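Local coordinates for probable branched-chain amino acid ABC transporter, amino acid binding protein (Thermus thermophilus, PDB 3LKB) that probably serves as the amino acid binding component of a branched-chain amino acid ABC transporter, and binds valine, at residues Gly24-Ala29 / Glu279-Ser284. The protein carries 2 engineered substitutions. Numbering follows the deposited sequence.
Sequences GAPYGA and ENFIES
Phe-281 is the bump of this contact: its ring lodges in a shallow hollow on the flank of helix 21-41, bounded by Ala-25, Pro-26 and Ala-29. The methyls of Ala-25 and Ala-29 keep that flank low, and three distances locate the ring. CE1 of Phe-281 comes 3.6 Å from CA of Pro-26, an oblique approach. CB of Ala-29 meets the ring at its edge, near its plane, 3.9 Å from CD1 of Phe-281. At the ring's far end, CZ of Phe-281 lies 4.1 Å from CB of Ala-25. The reach follows from chi1 of -84°, which sets CG of Phe-281 anti to its carbonyl carbon and carries the ring across to the long helix. While CA of Pro-26 belongs to the hollow, its ring makes a second bump: CB lies 4.0 Å from both CD1 of Phe-281 and OG of Ser-284, and the proline and phenylalanine side chains cross at about a right angle. Were Phe-281 replaced by an alanine, the lost ring would probably leave a gap over Pro-26 and deprive Ala-25 and Ala-29 of their aromatic neighbour. Ser-284 OG is engaged elsewhere, hydrogen-bonded to Asp-237 and, as N-cap of helix 285-308, to the backbone N of Asn-286. Gln-57 of the second subunit also packs on Phe-281. In this periplasmic binding protein, the contact thus docks the short helix 279-282 onto helix 21-41, with the side chain of Pro-26 about 10 Å from the bound valine. Across the two segments the chemistry is van der Waals and largely apolar, which implies that fit of shape, rather than directional bonding, is what they offer each other.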
ATOM      1  N   GLY A  24       5.133  -4.280  -5.078  1.00  8.03           N
ATOM      2  CA  GLY A  24       4.984  -5.316  -4.096  1.00  8.43           C
ATOM      3  C   GLY A  24       3.543  -5.617  -3.678  1.00  9.11           C
ATOM      4  O   GLY A  24       3.242  -6.761  -3.310  1.00  8.51           O
ATOM      5  N   ALA A  25       2.670  -4.603  -3.698  1.00  7.58           N
ATOM      6  CA  ALA A  25       1.277  -4.822  -3.312  1.00  8.85           C
ATOM      7  C   ALA A  25       0.543  -5.825  -4.257  1.00  8.64           C
ATOM      8  O   ALA A  25       0.107  -6.896  -3.819  1.00  8.47           O
ATOM      9  CB  ALA A  25       0.520  -3.485  -3.177  1.00  7.92           C
ATOM     10  N   PRO A  26       0.491  -5.508  -5.561  1.00  8.82           N
ATOM     11  CA  PRO A  26      -0.127  -6.421  -6.513  1.00  8.56           C
ATOM     12  C   PRO A  26       0.605  -7.781  -6.606  1.00  8.53           C
ATOM     13  O   PRO A  26      -0.045  -8.845  -6.692  1.00  9.35           O
ATOM     14  CB  PRO A  26      -0.109  -5.622  -7.820  1.00  8.70           C
ATOM     15  CG  PRO A  26       0.968  -4.583  -7.657  1.00  7.75           C
ATOM     16  CD  PRO A  26       0.860  -4.223  -6.199  1.00  8.91           C
ATOM     17  N   TYR A  27       1.921  -7.757  -6.507  1.00  6.89           N
ATOM     18  CA  TYR A  27       2.690  -8.985  -6.439  1.00  6.35           C
ATOM     19  C   TYR A  27       2.295  -9.882  -5.242  1.00  6.26           C
ATOM     20  O   TYR A  27       2.061 -11.076  -5.406  1.00  5.21           O
ATOM     21  CB  TYR A  27       4.176  -8.626  -6.311  1.00  5.88           C
ATOM     22  CG  TYR A  27       5.125  -9.755  -6.577  1.00  8.36           C
ATOM     23  CD1 TYR A  27       5.859  -9.788  -7.756  1.00 10.50           C
ATOM     24  CD2 TYR A  27       5.310 -10.782  -5.653  1.00  8.44           C
ATOM     25  CE1 TYR A  27       6.763 -10.815  -8.025  1.00 11.76           C
ATOM     26  CE2 TYR A  27       6.221 -11.821  -5.912  1.00 12.00           C
ATOM     27  CZ  TYR A  27       6.943 -11.827  -7.109  1.00 12.36           C
ATOM     28  OH  TYR A  27       7.872 -12.832  -7.392  1.00 13.24           O
ATOM     29  N   GLY A  28       2.259  -9.298  -4.042  1.00  5.97           N
ATOM     30  CA  GLY A  28       1.920 -10.049  -2.850  1.00  7.01           C
ATOM     31  C   GLY A  28       0.522 -10.587  -3.036  1.00  8.16           C
ATOM     32  O   GLY A  28       0.242 -11.754  -2.762  1.00  9.00           O
ATOM     33  N   ALA A  29      -0.343  -9.754  -3.586  1.00  7.78           N
ATOM     34  CA  ALA A  29      -1.733 -10.129  -3.709  1.00  8.78           C
ATOM     35  C   ALA A  29      -1.880 -11.365  -4.625  1.00  8.19           C
ATOM     36  O   ALA A  29      -2.663 -12.280  -4.353  1.00  8.47           O
ATOM     37  CB  ALA A  29      -2.572  -8.891  -4.242  1.00  6.91           C
ATOM     38  N   GLU A 279      -9.928  -3.562  -9.966  1.00 19.21           N
ATOM     39  CA  GLU A 279      -9.577  -3.620 -11.373  1.00 21.18           C
ATOM     40  C   GLU A 279      -8.108  -3.339 -11.676  1.00 20.35           C
ATOM     41  O   GLU A 279      -7.492  -4.048 -12.494  1.00 19.98           O
ATOM     42  CB  GLU A 279     -10.449  -2.680 -12.200  1.00 22.05           C
ATOM     43  CG  GLU A 279     -10.951  -3.385 -13.440  1.00 30.56           C
ATOM     44  CD  GLU A 279     -11.973  -4.496 -13.087  1.00 40.31           C
ATOM     45  OE1 GLU A 279     -13.128  -4.119 -12.735  1.00 43.75           O
ATOM     46  OE2 GLU A 279     -11.628  -5.727 -13.154  1.00 41.84           O
ATOM     47  N   ASN A 280      -7.559  -2.324 -11.014  1.00 19.51           N
ATOM     48  CA  ASN A 280      -6.178  -1.950 -11.242  1.00 20.25           C
ATOM     49  C   ASN A 280      -5.148  -2.968 -10.712  1.00 19.05           C
ATOM     50  O   ASN A 280      -4.028  -2.973 -11.196  1.00 18.13           O
ATOM     51  CB  ASN A 280      -5.866  -0.514 -10.758  1.00 21.15           C
ATOM     52  CG  ASN A 280      -5.705  -0.431  -9.255  1.00 24.62           C
ATOM     53  OD1 ASN A 280      -6.674  -0.526  -8.512  1.00 27.60           O
ATOM     54  ND2 ASN A 280      -4.461  -0.259  -8.800  1.00 28.74           N
ATOM     55  N   PHE A 281      -5.529  -3.819  -9.751  1.00 18.22           N
ATOM     56  CA  PHE A 281      -4.704  -4.984  -9.389  1.00 18.03           C
ATOM     57  C   PHE A 281      -4.776  -6.047 -10.463  1.00 18.11           C
ATOM     58  O   PHE A 281      -3.741  -6.541 -10.888  1.00 18.43           O
ATOM     59  CB  PHE A 281      -5.100  -5.595  -8.033  1.00 17.55           C
ATOM     60  CG  PHE A 281      -4.465  -4.912  -6.896  1.00 17.73           C
ATOM     61  CD1 PHE A 281      -3.657  -5.604  -6.006  1.00 17.86           C
ATOM     62  CD2 PHE A 281      -4.630  -3.543  -6.726  1.00 16.72           C
ATOM     63  CE1 PHE A 281      -3.027  -4.935  -4.968  1.00 15.51           C
ATOM     64  CE2 PHE A 281      -4.001  -2.882  -5.697  1.00 17.28           C
ATOM     65  CZ  PHE A 281      -3.182  -3.583  -4.830  1.00 15.07           C
ATOM     66  N   ILE A 282      -5.995  -6.388 -10.888  1.00 18.84           N
ATOM     67  CA  ILE A 282      -6.243  -7.413 -11.889  1.00 19.49           C
ATOM     68  C   ILE A 282      -5.355  -7.133 -13.118  1.00 19.73           C
ATOM     69  O   ILE A 282      -4.755  -8.054 -13.680  1.00 20.15           O
ATOM     70  CB  ILE A 282      -7.728  -7.441 -12.395  1.00 20.38           C
ATOM     71  CG1 ILE A 282      -8.778  -7.887 -11.337  1.00 22.25           C
ATOM     72  CG2 ILE A 282      -7.851  -8.249 -13.669  1.00 19.35           C
ATOM     73  CD1 ILE A 282      -8.263  -8.788 -10.314  1.00 28.89           C
ATOM     74  N   GLU A 283      -5.238  -5.869 -13.515  1.00 19.04           N
ATOM     75  CA  GLU A 283      -4.499  -5.568 -14.735  1.00 18.95           C
ATOM     76  C   GLU A 283      -3.013  -5.260 -14.579  1.00 17.28           C
ATOM     77  O   GLU A 283      -2.327  -5.017 -15.567  1.00 16.82           O
ATOM     78  CB  GLU A 283      -5.202  -4.488 -15.560  1.00 19.87           C
ATOM     79  CG  GLU A 283      -5.429  -3.191 -14.874  1.00 25.06           C
ATOM     80  CD  GLU A 283      -6.368  -2.233 -15.670  1.00 34.19           C
ATOM     81  OE1 GLU A 283      -6.296  -0.995 -15.403  1.00 33.86           O
ATOM     82  OE2 GLU A 283      -7.171  -2.723 -16.538  1.00 35.21           O
ATOM     83  N   SER A 284      -2.520  -5.237 -13.344  1.00 14.73           N
ATOM     84  CA  SER A 284      -1.145  -4.888 -13.149  1.00 12.95           C
ATOM     85  C   SER A 284      -0.241  -5.972 -13.698  1.00 11.44           C
ATOM     86  O   SER A 284      -0.513  -7.154 -13.524  1.00 11.37           O
ATOM     87  CB  SER A 284      -0.883  -4.715 -11.672  1.00 13.77           C
ATOM     88  OG  SER A 284       0.402  -4.170 -11.467  1.00 13.85           O
TER